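PDB 6W0P: kojibiose phosphorylase from Gut metagenome, which belongs to glycoside hydrolase family 65, with an N-terminal beta-sandwich domain, a central helical catalytic domain and a C-terminal domain. Local coordinates for residues I167-H172 against Y235-E240. Residues are numbered along the deposited sequence; the frame is centred on the assembly and turned at random.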
loop_
_atom_site.group_PDB
_atom_site.type_symbol
_atom_site.label_atom_id
_atom_site.label_comp_id
_atom_site.label_asym_id
_atom_site.label_seq_id
_atom_site.Cartn_x
_atom_site.Cartn_y
_atom_site.Cartn_z
ATOM N N ILE A 167 29.058 -41.595 26.839
ATOM C CA ILE A 167 28.162 -40.634 26.144
ATOM C C ILE A 167 28.521 -40.652 24.670
ATOM O O ILE A 167 29.649 -41.057 24.340
ATOM C CB ILE A 167 28.286 -39.216 26.727
ATOM C CG1 ILE A 167 29.598 -38.547 26.305
ATOM C CG2 ILE A 167 28.121 -39.243 28.237
ATOM C CD1 ILE A 167 29.659 -37.080 26.655
ATOM N N LYS A 168 27.595 -40.180 23.847
ATOM C CA LYS A 168 27.839 -39.932 22.417
ATOM C C LYS A 168 27.816 -38.425 22.175
ATOM O O LYS A 168 26.907 -37.767 22.681
ATOM C CB LYS A 168 26.783 -40.634 21.568
ATOM C CG LYS A 168 27.220 -40.832 20.128
ATOM C CD LYS A 168 26.095 -40.799 19.119
ATOM C CE LYS A 168 26.648 -40.808 17.709
ATOM N NZ LYS A 168 25.603 -41.164 16.725
ATOM N N LEU A 169 28.793 -37.912 21.435
ATOM C CA LEU A 169 28.848 -36.500 21.000
ATOM C C LEU A 169 28.889 -36.493 19.480
ATOM O O LEU A 169 29.711 -37.260 18.922
ATOM C CB LEU A 169 30.088 -35.844 21.603
ATOM C CG LEU A 169 30.447 -34.459 21.074
ATOM C CD1 LEU A 169 29.417 -33.411 21.472
ATOM C CD2 LEU A 169 31.809 -34.067 21.577
ATOM N N GLU A 170 27.985 -35.730 18.857
ATOM C CA GLU A 170 27.964 -35.455 17.398
ATOM C C GLU A 170 28.290 -33.966 17.189
ATOM O O GLU A 170 27.611 -33.148 17.799
ATOM C CB GLU A 170 26.599 -35.795 16.797
ATOM C CG GLU A 170 26.182 -37.248 16.977
ATOM C CD GLU A 170 24.816 -37.624 16.407
ATOM O OE1 GLU A 170 24.110 -36.734 15.880
ATOM O OE2 GLU A 170 24.446 -38.804 16.504
ATOM N N LEU A 171 29.296 -33.652 16.373
ATOM C CA LEU A 171 29.549 -32.291 15.848
ATOM C C LEU A 171 28.973 -32.194 14.430
ATOM O O LEU A 171 29.347 -33.026 13.566
ATOM C CB LEU A 171 31.051 -31.976 15.856
ATOM C CG LEU A 171 31.803 -32.192 17.167
ATOM C CD1 LEU A 171 33.197 -31.609 17.053
ATOM C CD2 LEU A 171 31.066 -31.584 18.349
ATOM N N HIS A 172 28.126 -31.184 14.205
ATOM C CA HIS A 172 27.428 -30.942 12.918
ATOM C C HIS A 172 27.900 -29.629 12.276
ATOM O O HIS A 172 28.099 -28.633 13.011
ATOM C CB HIS A 172 25.918 -30.900 13.141
ATOM C CG HIS A 172 25.301 -32.160 13.644
ATOM N ND1 HIS A 172 24.102 -32.635 13.144
ATOM C CD2 HIS A 172 25.665 -33.012 14.623
ATOM C CE1 HIS A 172 23.762 -33.730 13.791
ATOM N NE2 HIS A 172 24.706 -33.984 14.696
ATOM N N TYR A 235 31.573 -39.033 18.016
ATOM C CA TYR A 235 32.537 -39.378 19.097
ATOM C C TYR A 235 31.808 -40.268 20.103
ATOM O O TYR A 235 30.713 -39.913 20.562
ATOM C CB TYR A 235 33.176 -38.125 19.707
ATOM C CG TYR A 235 33.863 -37.256 18.681
ATOM C CD1 TYR A 235 35.176 -37.490 18.308
ATOM C CD2 TYR A 235 33.184 -36.225 18.047
ATOM C CE1 TYR A 235 35.796 -36.730 17.331
ATOM C CE2 TYR A 235 33.790 -35.455 17.071
ATOM C CZ TYR A 235 35.096 -35.713 16.706
ATOM O OH TYR A 235 35.694 -34.966 15.743
ATOM N N GLU A 236 32.383 -41.440 20.352
ATOM C CA GLU A 236 31.923 -42.420 21.364
ATOM C C GLU A 236 32.861 -42.245 22.546
ATOM O O GLU A 236 33.979 -42.758 22.477
ATOM C CB GLU A 236 31.982 -43.863 20.845
ATOM C CG GLU A 236 31.232 -44.105 19.547
ATOM C CD GLU A 236 29.722 -43.993 19.636
ATOM O OE1 GLU A 236 29.084 -43.827 18.562
ATOM O OE2 GLU A 236 29.187 -44.069 20.771
ATOM N N LEU A 237 32.456 -41.465 23.541
ATOM C CA LEU A 237 33.360 -41.101 24.654
ATOM C C LEU A 237 33.003 -41.928 25.884
ATOM O O LEU A 237 31.791 -42.059 26.188
ATOM C CB LEU A 237 33.249 -39.598 24.929
ATOM C CG LEU A 237 33.524 -38.697 23.724
ATOM C CD1 LEU A 237 33.204 -37.259 24.049
ATOM C CD2 LEU A 237 34.963 -38.844 23.240
ATOM N N THR A 238 34.038 -42.422 26.559
ATOM C CA THR A 238 33.965 -42.990 27.916
ATOM C C THR A 238 34.454 -41.917 28.881
ATOM O O THR A 238 35.595 -41.485 28.758
ATOM C CB THR A 238 34.736 -44.312 27.985
ATOM O OG1 THR A 238 34.124 -45.072 26.945
ATOM C CG2 THR A 238 34.636 -45.017 29.325
ATOM N N LEU A 239 33.585 -41.486 29.780
ATOM C CA LEU A 239 33.919 -40.500 30.827
ATOM C C LEU A 239 34.377 -41.267 32.063
ATOM O O LEU A 239 33.654 -42.179 32.490
ATOM C CB LEU A 239 32.692 -39.636 31.134
ATOM C CG LEU A 239 32.069 -38.886 29.959
ATOM C CD1 LEU A 239 30.954 -37.981 30.455
ATOM C CD2 LEU A 239 33.110 -38.088 29.190
ATOM N N GLU A 240 35.542 -40.909 32.595
ATOM C CA GLU A 240 36.049 -41.390 33.899
ATOM C C GLU A 240 35.562 -40.399 34.955
ATOM O O GLU A 240 35.757 -39.157 34.745
ATOM C CB GLU A 240 37.575 -41.473 33.912
ATOM C CG GLU A 240 38.158 -42.228 32.728
ATOM C CD GLU A 240 39.671 -42.385 32.754
ATOM O OE1 GLU A 240 40.274 -42.192 33.843
ATOM O OE2 GLU A 240 40.244 -42.702 31.684
#
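A chi1 of 74° wedges CG1 of I167 into the gap between its own N and C, against CB of L237, and sends CG2 to CD1 of L239, 3.8 Å away, the two side chains meeting at about a right angle. Y235, its CG beside the backbone N (chi1 -56°), swings its ring along the neighbouring strand until CE2 lies 3.8 Å from CG of L171. The strands are antiparallel: I167 and L237 form one hydrogen-bonded pair, with I167 N to L237 O at 2.8 Å; L169 and Y235 form the next, with Y235 N to L169 O at 2.7 Å, and in each pair a second bond runs back. K168 and E236 are the non-hydrogen-bonded pair between them, on the other face. There the aliphatic chain of K168 rests beside the E236 carboxylate, while its NZ, 4.8 Å from E236 OE1 and not in contact, forms a salt bridge with OE2 of E170 within its own strand. The leucine, isoleucine and tyrosine face packs on F159 and I247 of the larger sheet, with Y235 OH hydrogen-bonded to T217 OG1. The contact thus separates its chemistry: four backbone hydrogen bonds pair the strands, apolar packing joins the two sheets of the N-terminal domain, and the opposite face is polar.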